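Local coordinates for protein aminoglycoside N(3)-acetyltransferase, AAC(3)-IVa (Escherichia coli, PDB 6MN3) that probably confers resistance to 2-deoxystreptamine aminoglycosides such as gentamicin and apramycin by transferring an acetyl group from acetyl-CoA to their N3 amine, at residues A[155-166]-A[236-244]; A[199-208]-A[219-229]. One frame throughout, in Å; residues are numbered along the deposited sequence.

Contact 1 of 2, residues A[155-166]-A[236-244]; sequences LHLAELMAKVPY and RDPLIFLHP. With ZN (zinc ion), chain D.
Tyr-166 turns its ring toward Leu-242 by holding CG between the backbone N and the carbonyl carbon (chi1 44°), while Leu-242 sets CG beside its own backbone N, which swings its end onto the Tyr-166 ring; Phe-241, likewise at -68°, is directed at segment 155-166. Each face of the phenol ring carries a methyl, offset toward the rim: Leu-242 CD2, in a CH-pi contact 4.0 Å from the Tyr-166 ring centroid and 20° off its normal, and opposite it Val-164 CG1. Around the rim, Leu-239 CD2 comes within 3.6 Å of Tyr-166 CD2 in the ring plane. Just before these two residues in the chain, Pro-165 and Pro-238 cross at about a right angle, Pro-165 CD 3.6 Å from Pro-238 CB.

A water donates to Tyr-166 OH at 3.0 Å and accepts from Phe-241 N at 2.9 Å; its leg to Pro-238 O is suspiciously short. It ties the phenol to the second of two overlapping type I turns, 237-240 and 239-242. An Asx turn sits within the first, Leu-239 N donating to Asp-237 OD1 over 2.8 Å. Segment 155-166 takes in most of helix 154-161, closed by a Schellman motif at Lys-163, and the loop after it; it carries His-156 and Glu-159, which with Cys-192 have a geometry consistent with a Cys-His-Glu charge relay.

Tyr-166 OH would donate to Glu-159 OE2, but lies too close for the length to be trusted; His-190 also bonds to that oxygen, whereas OE1 takes a weak bond from His-156 ND1 and a further bond from Asn-188. Glu-159 OE2 also lies 3.6 Å from Phe-241 CD2. Beyond Leu-242, His-243 ND1 binds the zinc ion at 2.2 Å, a site completed by Cys-191, Cys-249 and Cys-252.

Contact 2 of 2, residues A[199-208]-A[219-229]; sequences DRWLKEKSLQ and RLIRSRDIVAT
The guanidinium of Arg-219 presents an edge to the carboxylate of Asp-199, the two planes standing 86° apart: OD2 lies in the guanidinium plane, while OD1 takes the salt-bridge hydrogen bond from NH1 at 2.7 Å. The amide of Gln-208 works from the opposite face of that carboxylate, its NE2 donating to Asp-199 OD1 over 3.0 Å. Two donors thus grip one oxygen from above and below its plane. The site lies where helix 197-204 leads into a beta hairpin, strands 208-213 and 216-222, at one border of the mixed central sheet, and the second strand runs on into helix 223-236.

In Arg-219 the bend at chi3 (-80°) swings NE and the guanidinium toward Asp-199, while CG and CD already lie along the amide of Gln-208. The same NE2 bonds to Glu-210, and OE1 to His-149, so both ends of the amide are held. Lys-203 adds a weak bond to Asp-199 OD2, making a three-residue charge network.

A Schellman motif at Ser-206 ends helix 197-204 (Leu-207 N to Leu-202 O), and a water beyond it donates to Leu-207 O at 2.8 Å and to Asp-225 OD2, and accepts from Arg-222 N at 2.7 Å, bridging the two segments at the N-cap of helix 223-236. Arg-222 itself pairs with Asp-225 and, outside the contact, with Asp-139.

The axes of helix segments 199-204 and 223-229 approach to 10.5 Å at 120°; Leu-202 is directed at segment 219-229, its CD2 3.8 Å from Ile-221 CG2 on the strand. Thr-229 OG1, bonded back to Asp-225 O, has two methyl neighbours, Leu-202 CD2 and Leu-207 CD1, each 3.6 Å from that oxygen.

The centres of contacts 1 and 2 lie about 17 Å apart, yet side chains of the two meet. Trp-201 of contact 2 bridges toward the turns of contact 1: its CZ3 is 3.7 Å from Phe-241 CE1, and its CH2 is 3.7 Å from Ile-240 CG1. A second junction joins helix 154-161 to helix 223-236, Leu-155 CD2 lying 3.7 Å from Ile-226 CG2. The latter helix serves both contacts, since it begins in contact 2 and leads toward segment 236-244. Contact 1 holds His-243 of the zinc site and His-156 and Glu-159 of the possible Cys-His-Glu triad, whereas contact 2 is more remote, the side chain of Trp-201 being about 14 Å from the zinc ion.

Contact 1 of 2, residues A[155-166]-A[236-244]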
loop_
_atom_site.group_PDB
_atom_site.type_symbol
_atom_site.label_atom_id
_atom_site.label_comp_id
_atom_site.label_asym_id
_atom_site.label_seq_id
_atom_site.Cartn_x
_atom_site.Cartn_y
_atom_site.Cartn_z
ATOM N N LEU A 155 -2.021 -7.322 1.505
ATOM C CA LEU A 155 -2.424 -8.381 2.424
ATOM C C LEU A 155 -3.907 -8.295 2.764
ATOM O O LEU A 155 -4.561 -9.328 2.947
ATOM C CB LEU A 155 -1.579 -8.322 3.695
ATOM C CG LEU A 155 -0.158 -8.870 3.539
ATOM C CD1 LEU A 155 0.632 -8.716 4.828
ATOM C CD2 LEU A 155 -0.196 -10.327 3.098
ATOM N N HIS A 156 -4.457 -7.080 2.848
ATOM C CA HIS A 156 -5.894 -6.936 3.067
ATOM C C HIS A 156 -6.685 -7.515 1.901
ATOM O O HIS A 156 -7.765 -8.086 2.093
ATOM C CB HIS A 156 -6.250 -5.465 3.274
ATOM C CG HIS A 156 -6.004 -4.973 4.665
ATOM N ND1 HIS A 156 -6.689 -5.457 5.758
ATOM C CD2 HIS A 156 -5.151 -4.036 5.141
ATOM C CE1 HIS A 156 -6.268 -4.841 6.848
ATOM N NE2 HIS A 156 -5.334 -3.973 6.501
ATOM N N LEU A 157 -6.165 -7.368 0.680
ATOM C CA LEU A 157 -6.797 -7.997 -0.473
ATOM C C LEU A 157 -6.782 -9.514 -0.340
ATOM O O LEU A 157 -7.742 -10.191 -0.726
ATOM C CB LEU A 157 -6.089 -7.557 -1.756
ATOM C CG LEU A 157 -6.279 -8.399 -3.021
ATOM C CD1 LEU A 157 -7.724 -8.350 -3.504
ATOM C CD2 LEU A 157 -5.330 -7.935 -4.116
ATOM N N ALA A 158 -5.700 -10.064 0.219
ATOM C CA ALA A 158 -5.604 -11.510 0.386
ATOM C C ALA A 158 -6.646 -12.023 1.370
ATOM O O ALA A 158 -7.215 -13.102 1.171
ATOM C CB ALA A 158 -4.197 -11.891 0.842
ATOM N N GLU A 159 -6.909 -11.264 2.438
ATOM C CA GLU A 159 -7.962 -11.648 3.373
ATOM C C GLU A 159 -9.310 -11.733 2.672
ATOM O O GLU A 159 -10.086 -12.667 2.907
ATOM C CB GLU A 159 -8.038 -10.650 4.526
ATOM C CG GLU A 159 -6.803 -10.579 5.400
ATOM C CD GLU A 159 -6.898 -9.469 6.428
ATOM O OE1 GLU A 159 -7.143 -8.310 6.031
ATOM O OE2 GLU A 159 -6.740 -9.758 7.633
ATOM N N LEU A 160 -9.603 -10.764 1.804
ATOM C CA LEU A 160 -10.898 -10.742 1.134
ATOM C C LEU A 160 -11.012 -11.866 0.113
ATOM O O LEU A 160 -12.084 -12.462 -0.044
ATOM C CB LEU A 160 -11.118 -9.382 0.475
ATOM C CG LEU A 160 -11.459 -8.277 1.474
ATOM C CD1 LEU A 160 -11.487 -6.920 0.796
ATOM C CD2 LEU A 160 -12.789 -8.573 2.150
ATOM N N MET A 161 -9.920 -12.174 -0.590
ATOM C CA MET A 161 -9.948 -13.295 -1.522
ATOM C C MET A 161 -10.069 -14.625 -0.790
ATOM O O MET A 161 -10.639 -15.580 -1.330
ATOM C CB MET A 161 -8.703 -13.276 -2.407
ATOM C CG MET A 161 -8.717 -12.174 -3.450
ATOM S SD MET A 161 -7.146 -12.002 -4.312
ATOM C CE MET A 161 -7.061 -13.568 -5.178
ATOM N N ALA A 162 -9.553 -14.705 0.435
ATOM C CA ALA A 162 -9.728 -15.889 1.264
ATOM C C ALA A 162 -11.108 -15.960 1.903
ATOM O O ALA A 162 -11.385 -16.926 2.624
ATOM C CB ALA A 162 -8.653 -15.934 2.352
ATOM N N LYS A 163 -11.972 -14.976 1.648
ATOM C CA LYS A 163 -13.291 -14.885 2.271
ATOM C C LYS A 163 -13.165 -14.992 3.791
ATOM O O LYS A 163 -13.745 -15.863 4.441
ATOM C CB LYS A 163 -14.242 -15.943 1.705
ATOM C CG LYS A 163 -14.315 -15.945 0.185
ATOM C CD LYS A 163 -14.521 -17.349 -0.356
ATOM C CE LYS A 163 -13.409 -17.741 -1.317
ATOM N NZ LYS A 163 -13.470 -19.188 -1.668
ATOM N N VAL A 164 -12.373 -14.077 4.342
ATOM C CA VAL A 164 -11.982 -14.147 5.751
ATOM C C VAL A 164 -13.217 -13.971 6.626
ATOM O O VAL A 164 -14.143 -13.224 6.247
ATOM C CB VAL A 164 -10.909 -13.084 6.057
ATOM C CG1 VAL A 164 -11.525 -11.725 6.388
ATOM C CG2 VAL A 164 -9.958 -13.564 7.146
ATOM N N PRO A 165 -13.322 -14.660 7.768
ATOM C CA PRO A 165 -14.592 -14.636 8.513
ATOM C C PRO A 165 -14.869 -13.330 9.238
ATOM O O PRO A 165 -16.041 -12.966 9.389
ATOM C CB PRO A 165 -14.445 -15.802 9.504
ATOM C CG PRO A 165 -13.332 -16.643 8.964
ATOM C CD PRO A 165 -12.402 -15.684 8.292
ATOM N N TYR A 166 -13.846 -12.618 9.700
ATOM C CA TYR A 166 -14.085 -11.435 10.513
ATOM C C TYR A 166 -14.440 -10.232 9.647
ATOM O O TYR A 166 -14.001 -10.108 8.499
ATOM C CB TYR A 166 -12.871 -11.112 11.385
ATOM C CG TYR A 166 -11.531 -11.211 10.694
ATOM C CD1 TYR A 166 -11.077 -10.195 9.865
ATOM C CD2 TYR A 166 -10.707 -12.310 10.892
ATOM C CE1 TYR A 166 -9.847 -10.277 9.240
ATOM C CE2 TYR A 166 -9.476 -12.400 10.277
ATOM C CZ TYR A 166 -9.049 -11.381 9.450
ATOM O OH TYR A 166 -7.825 -11.469 8.829
ATOM N N ARG A 236 -5.018 -22.307 5.822
ATOM C CA ARG A 236 -4.766 -23.141 6.992
ATOM C C ARG A 236 -5.371 -22.547 8.256
ATOM O O ARG A 236 -5.943 -23.278 9.073
ATOM C CB ARG A 236 -3.260 -23.340 7.183
ATOM C CG ARG A 236 -2.909 -24.260 8.336
ATOM C CD ARG A 236 -1.402 -24.361 8.524
ATOM N NE ARG A 236 -1.017 -24.436 9.933
ATOM C CZ ARG A 236 -1.079 -25.543 10.668
ATOM N NH1 ARG A 236 -1.524 -26.673 10.135
ATOM N NH2 ARG A 236 -0.702 -25.521 11.941
ATOM N N ASP A 237 -5.250 -21.232 8.432
ATOM C CA ASP A 237 -5.827 -20.532 9.578
ATOM C C ASP A 237 -6.472 -19.250 9.070
ATOM O O ASP A 237 -5.769 -18.274 8.758
ATOM C CB ASP A 237 -4.773 -20.232 10.643
ATOM C CG ASP A 237 -5.382 -19.859 11.987
ATOM O OD1 ASP A 237 -6.452 -19.214 12.011
ATOM O OD2 ASP A 237 -4.785 -20.210 13.026
ATOM N N PRO A 238 -7.801 -19.213 8.964
ATOM C CA PRO A 238 -8.469 -17.962 8.565
ATOM C C PRO A 238 -8.228 -16.815 9.530
ATOM O O PRO A 238 -8.380 -15.652 9.137
ATOM C CB PRO A 238 -9.953 -18.355 8.517
ATOM C CG PRO A 238 -9.955 -19.845 8.372
ATOM C CD PRO A 238 -8.754 -20.322 9.129
ATOM N N LEU A 239 -7.856 -17.102 10.778
ATOM C CA LEU A 239 -7.567 -16.079 11.775
ATOM C C LEU A 239 -6.074 -15.987 12.076
ATOM O O LEU A 239 -5.680 -15.711 13.212
ATOM C CB LEU A 239 -8.355 -16.348 13.057
ATOM C CG LEU A 239 -9.815 -16.762 12.863
ATOM C CD1 LEU A 239 -10.480 -17.045 14.201
ATOM C CD2 LEU A 239 -10.583 -15.696 12.094
ATOM N N ILE A 240 -5.233 -16.216 11.064
ATOM C CA ILE A 240 -3.787 -16.178 11.268
ATOM C C ILE A 240 -3.318 -14.762 11.584
ATOM O O ILE A 240 -2.366 -14.570 12.353
ATOM C CB ILE A 240 -3.064 -16.759 10.036
ATOM C CG1 ILE A 240 -1.545 -16.716 10.219
ATOM C CG2 ILE A 240 -3.465 -16.016 8.768
ATOM C CD1 ILE A 240 -1.010 -17.788 11.139
ATOM N N PHE A 241 -3.975 -13.753 11.018
ATOM C CA PHE A 241 -3.600 -12.361 11.216
ATOM C C PHE A 241 -4.207 -11.749 12.473
ATOM O O PHE A 241 -3.985 -10.562 12.734
ATOM C CB PHE A 241 -4.014 -11.529 9.997
ATOM C CG PHE A 241 -3.240 -11.849 8.749
ATOM C CD1 PHE A 241 -1.886 -12.136 8.811
ATOM C CD2 PHE A 241 -3.865 -11.856 7.513
ATOM C CE1 PHE A 241 -1.172 -12.426 7.662
ATOM C CE2 PHE A 241 -3.157 -12.145 6.362
ATOM C CZ PHE A 241 -1.808 -12.431 6.437
ATOM N N LEU A 242 -4.963 -12.519 13.251
ATOM C CA LEU A 242 -5.631 -12.012 14.444
ATOM C C LEU A 242 -4.792 -12.309 15.677
ATOM O O LEU A 242 -4.359 -13.450 15.883
ATOM C CB LEU A 242 -7.020 -12.632 14.600
ATOM C CG LEU A 242 -8.101 -12.221 13.601
ATOM C CD1 LEU A 242 -9.473 -12.583 14.148
ATOM C CD2 LEU A 242 -8.016 -10.735 13.280
ATOM N N HIS A 243 -4.562 -11.283 16.490
ATOM C CA HIS A 243 -3.906 -11.492 17.770
ATOM C C HIS A 243 -4.741 -12.446 18.619
ATOM O O HIS A 243 -5.974 -12.343 18.634
ATOM C CB HIS A 243 -3.724 -10.166 18.509
ATOM C CG HIS A 243 -2.392 -9.526 18.287
ATOM N ND1 HIS A 243 -2.219 -8.436 17.461
ATOM C CD2 HIS A 243 -1.169 -9.815 18.790
ATOM C CE1 HIS A 243 -0.946 -8.084 17.462
ATOM N NE2 HIS A 243 -0.287 -8.905 18.260
ATOM N N PRO A 244 -4.118 -13.383 19.328
ATOM C CA PRO A 244 -4.884 -14.238 20.224
ATOM C C PRO A 244 -5.470 -13.419 21.356
ATOM O O PRO A 244 -4.954 -12.336 21.695
ATOM C CB PRO A 244 -3.846 -15.248 20.731
ATOM C CG PRO A 244 -2.537 -14.572 20.550
ATOM C CD PRO A 244 -2.685 -13.724 19.322
HETATM ZN ZN ZN D . -4.051 -7.274 17.249
HETATM O O HOH W 1 -6.441 -14.044 9.490
#

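Contact 2 of 2, residues A[199-208]-A[219-229]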
loop_
_atom_site.group_PDB
_atom_site.type_symbol
_atom_site.label_atom_id
_atom_site.label_comp_id
_atom_site.label_asym_id
_atom_site.label_seq_id
_atom_site.Cartn_x
_atom_site.Cartn_y
_atom_site.Cartn_z
ATOM N N ASP A 199 6.562 -11.403 6.531
ATOM C CA ASP A 199 7.978 -11.156 6.287
ATOM C C ASP A 199 8.765 -12.460 6.273
ATOM O O ASP A 199 9.539 -12.723 5.346
ATOM C CB ASP A 199 8.532 -10.197 7.341
ATOM C CG ASP A 199 9.833 -9.556 6.915
ATOM O OD1 ASP A 199 9.798 -8.670 6.038
ATOM O OD2 ASP A 199 10.893 -9.939 7.452
ATOM N N ARG A 200 8.568 -13.301 7.291
ATOM C CA ARG A 200 9.274 -14.577 7.323
ATOM C C ARG A 200 8.748 -15.527 6.255
ATOM O O ARG A 200 9.526 -16.263 5.638
ATOM C CB ARG A 200 9.162 -15.211 8.707
ATOM C CG ARG A 200 9.990 -16.477 8.860
ATOM C CD ARG A 200 9.512 -17.320 10.029
ATOM N NE ARG A 200 9.843 -16.709 11.311
ATOM C CZ ARG A 200 9.048 -16.734 12.376
ATOM N NH1 ARG A 200 7.871 -17.337 12.310
ATOM N NH2 ARG A 200 9.430 -16.153 13.504
ATOM N N TRP A 201 7.434 -15.528 6.020
ATOM C CA TRP A 201 6.869 -16.369 4.969
ATOM C C TRP A 201 7.524 -16.078 3.624
ATOM O O TRP A 201 7.931 -16.999 2.906
ATOM C CB TRP A 201 5.358 -16.154 4.871
ATOM C CG TRP A 201 4.592 -16.466 6.114
ATOM C CD1 TRP A 201 5.005 -17.230 7.168
ATOM C CD2 TRP A 201 3.268 -16.024 6.433
ATOM N NE1 TRP A 201 4.019 -17.288 8.123
ATOM C CE2 TRP A 201 2.942 -16.556 7.696
ATOM C CE3 TRP A 201 2.327 -15.228 5.772
ATOM C CZ2 TRP A 201 1.716 -16.317 8.312
ATOM C CZ3 TRP A 201 1.110 -14.992 6.387
ATOM C CH2 TRP A 201 0.816 -15.534 7.643
ATOM N N LEU A 202 7.643 -14.796 3.275
ATOM C CA LEU A 202 8.122 -14.410 1.952
ATOM C C LEU A 202 9.637 -14.522 1.843
ATOM O O LEU A 202 10.157 -15.051 0.856
ATOM C CB LEU A 202 7.665 -12.987 1.629
ATOM C CG LEU A 202 6.153 -12.797 1.502
ATOM C CD1 LEU A 202 5.762 -11.348 1.752
ATOM C CD2 LEU A 202 5.664 -13.264 0.139
ATOM N N LYS A 203 10.364 -14.022 2.845
ATOM C CA LYS A 203 11.821 -14.027 2.767
ATOM C C LYS A 203 12.373 -15.448 2.743
ATOM O O LYS A 203 13.351 -15.728 2.041
ATOM C CB LYS A 203 12.410 -13.236 3.934
ATOM C CG LYS A 203 13.897 -13.462 4.163
ATOM C CD LYS A 203 14.474 -12.413 5.099
ATOM C CE LYS A 203 13.562 -12.172 6.293
ATOM N NZ LYS A 203 14.032 -11.034 7.131
ATOM N N GLU A 204 11.753 -16.363 3.493
ATOM C CA GLU A 204 12.252 -17.734 3.526
ATOM C C GLU A 204 12.030 -18.435 2.192
ATOM O O GLU A 204 12.864 -19.242 1.765
ATOM C CB GLU A 204 11.593 -18.513 4.665
ATOM C CG GLU A 204 12.040 -18.086 6.056
ATOM C CD GLU A 204 13.545 -17.946 6.175
ATOM O OE1 GLU A 204 14.263 -18.924 5.877
ATOM O OE2 GLU A 204 14.013 -16.854 6.565
ATOM N N LYS A 205 10.920 -18.143 1.518
ATOM C CA LYS A 205 10.667 -18.679 0.185
ATOM C C LYS A 205 11.450 -17.945 -0.899
ATOM O O LYS A 205 11.230 -18.212 -2.087
ATOM C CB LYS A 205 9.171 -18.625 -0.135
ATOM C CG LYS A 205 8.344 -19.748 0.473
ATOM C CD LYS A 205 6.854 -19.474 0.313
ATOM C CE LYS A 205 6.009 -20.662 0.747
ATOM N NZ LYS A 205 5.891 -21.684 -0.330
ATOM N N SER A 206 12.347 -17.034 -0.511
ATOM C CA SER A 206 13.143 -16.230 -1.442
ATOM C C SER A 206 12.262 -15.382 -2.355
ATOM O O SER A 206 12.622 -15.110 -3.503
ATOM C CB SER A 206 14.089 -17.104 -2.271
ATOM O OG SER A 206 14.933 -17.874 -1.433
ATOM N N LEU A 207 11.107 -14.953 -1.851
ATOM C CA LEU A 207 10.170 -14.139 -2.611
ATOM C C LEU A 207 10.243 -12.661 -2.257
ATOM O O LEU A 207 9.526 -11.856 -2.861
ATOM C CB LEU A 207 8.740 -14.640 -2.397
ATOM C CG LEU A 207 8.483 -16.120 -2.672
ATOM C CD1 LEU A 207 7.038 -16.476 -2.354
ATOM C CD2 LEU A 207 8.824 -16.459 -4.114
ATOM N N GLN A 208 11.077 -12.283 -1.295
ATOM C CA GLN A 208 11.198 -10.899 -0.858
ATOM C C GLN A 208 12.636 -10.446 -1.056
ATOM O O GLN A 208 13.563 -11.035 -0.489
ATOM C CB GLN A 208 10.776 -10.748 0.604
ATOM C CG GLN A 208 11.059 -9.381 1.199
ATOM C CD GLN A 208 10.503 -9.230 2.602
ATOM O OE1 GLN A 208 9.321 -8.943 2.786
ATOM N NE2 GLN A 208 11.358 -9.421 3.603
ATOM N N ARG A 219 11.877 -3.294 1.205
ATOM C CA ARG A 219 11.460 -4.650 0.883
ATOM C C ARG A 219 10.635 -4.618 -0.391
ATOM O O ARG A 219 9.748 -3.772 -0.538
ATOM C CB ARG A 219 10.660 -5.272 2.030
ATOM C CG ARG A 219 11.539 -5.871 3.112
ATOM C CD ARG A 219 10.749 -6.201 4.359
ATOM N NE ARG A 219 10.502 -5.023 5.179
ATOM C CZ ARG A 219 10.284 -5.061 6.490
ATOM N NH1 ARG A 219 10.289 -6.221 7.131
ATOM N NH2 ARG A 219 10.066 -3.938 7.158
ATOM N N LEU A 220 10.929 -5.538 -1.307
ATOM C CA LEU A 220 10.292 -5.575 -2.617
ATOM C C LEU A 220 9.784 -6.984 -2.882
ATOM O O LEU A 220 10.570 -7.936 -2.897
ATOM C CB LEU A 220 11.270 -5.139 -3.708
ATOM C CG LEU A 220 10.756 -5.203 -5.145
ATOM C CD1 LEU A 220 9.647 -4.188 -5.366
ATOM C CD2 LEU A 220 11.901 -4.976 -6.106
ATOM N N ILE A 221 8.473 -7.114 -3.086
ATOM C CA ILE A 221 7.820 -8.401 -3.298
ATOM C C ILE A 221 6.847 -8.265 -4.459
ATOM O O ILE A 221 6.157 -7.248 -4.586
ATOM C CB ILE A 221 7.068 -8.891 -2.039
ATOM C CG1 ILE A 221 7.867 -8.614 -0.761
ATOM C CG2 ILE A 221 6.744 -10.370 -2.154
ATOM C CD1 ILE A 221 7.424 -7.365 -0.017
ATOM N N ARG A 222 6.791 -9.291 -5.307
ATOM C CA ARG A 222 5.775 -9.334 -6.349
ATOM C C ARG A 222 4.390 -9.423 -5.720
ATOM O O ARG A 222 4.168 -10.202 -4.789
ATOM C CB ARG A 222 6.011 -10.526 -7.273
ATOM C CG ARG A 222 7.024 -10.271 -8.375
ATOM C CD ARG A 222 7.408 -11.569 -9.071
ATOM N NE ARG A 222 6.272 -12.479 -9.195
ATOM C CZ ARG A 222 5.450 -12.510 -10.238
ATOM N NH1 ARG A 222 5.639 -11.681 -11.256
ATOM N NH2 ARG A 222 4.442 -13.370 -10.265
ATOM N N SER A 223 3.459 -8.614 -6.232
ATOM C CA SER A 223 2.103 -8.611 -5.691
ATOM C C SER A 223 1.481 -10.002 -5.735
ATOM O O SER A 223 0.773 -10.402 -4.804
ATOM C CB SER A 223 1.235 -7.613 -6.455
ATOM O OG SER A 223 -0.126 -7.738 -6.083
ATOM N N ARG A 224 1.736 -10.754 -6.807
ATOM C CA ARG A 224 1.193 -12.106 -6.902
ATOM C C ARG A 224 1.779 -13.023 -5.835
ATOM O O ARG A 224 1.080 -13.911 -5.331
ATOM C CB ARG A 224 1.446 -12.681 -8.296
ATOM C CG ARG A 224 0.814 -11.876 -9.420
ATOM C CD ARG A 224 -0.429 -12.558 -9.962
ATOM N NE ARG A 224 -0.955 -11.879 -11.144
ATOM C CZ ARG A 224 -0.528 -12.096 -12.384
ATOM N NH1 ARG A 224 0.436 -12.977 -12.614
ATOM N NH2 ARG A 224 -1.066 -11.431 -13.398
ATOM N N ASP A 225 3.050 -12.827 -5.474
ATOM C CA ASP A 225 3.640 -13.637 -4.414
ATOM C C ASP A 225 3.049 -13.290 -3.053
ATOM O O ASP A 225 2.883 -14.175 -2.207
ATOM C CB ASP A 225 5.158 -13.461 -4.401
ATOM C CG ASP A 225 5.835 -14.165 -5.560
ATOM O OD1 ASP A 225 5.265 -15.152 -6.074
ATOM O OD2 ASP A 225 6.940 -13.734 -5.956
ATOM N N ILE A 226 2.726 -12.015 -2.826
ATOM C CA ILE A 226 2.104 -11.613 -1.566
ATOM C C ILE A 226 0.750 -12.293 -1.406
ATOM O O ILE A 226 0.421 -12.821 -0.337
ATOM C CB ILE A 226 1.969 -10.081 -1.500
ATOM C CG1 ILE A 226 3.343 -9.420 -1.485
ATOM C CG2 ILE A 226 1.163 -9.666 -0.279
ATOM C CD1 ILE A 226 3.289 -7.924 -1.642
ATOM N N VAL A 227 -0.054 -12.289 -2.469
ATOM C CA VAL A 227 -1.397 -12.853 -2.390
ATOM C C VAL A 227 -1.334 -14.373 -2.285
ATOM O O VAL A 227 -2.003 -14.978 -1.441
ATOM C CB VAL A 227 -2.235 -12.400 -3.599
ATOM C CG1 VAL A 227 -3.493 -13.245 -3.730
ATOM C CG2 VAL A 227 -2.591 -10.929 -3.464
ATOM N N ALA A 228 -0.522 -15.008 -3.134
ATOM C CA ALA A 228 -0.453 -16.467 -3.140
ATOM C C ALA A 228 0.061 -17.005 -1.811
ATOM O O ALA A 228 -0.472 -17.988 -1.283
ATOM C CB ALA A 228 0.431 -16.948 -4.290
ATOM N N THR A 229 1.099 -16.378 -1.258
ATOM C CA THR A 229 1.637 -16.822 0.022
ATOM C C THR A 229 0.609 -16.663 1.133
ATOM O O THR A 229 0.407 -17.575 1.944
ATOM C CB THR A 229 2.911 -16.043 0.350
ATOM O OG1 THR A 229 3.863 -16.218 -0.706
ATOM C CG2 THR A 229 3.517 -16.523 1.663
HETATM O O HOH W 2 8.316 -11.573 -5.407
#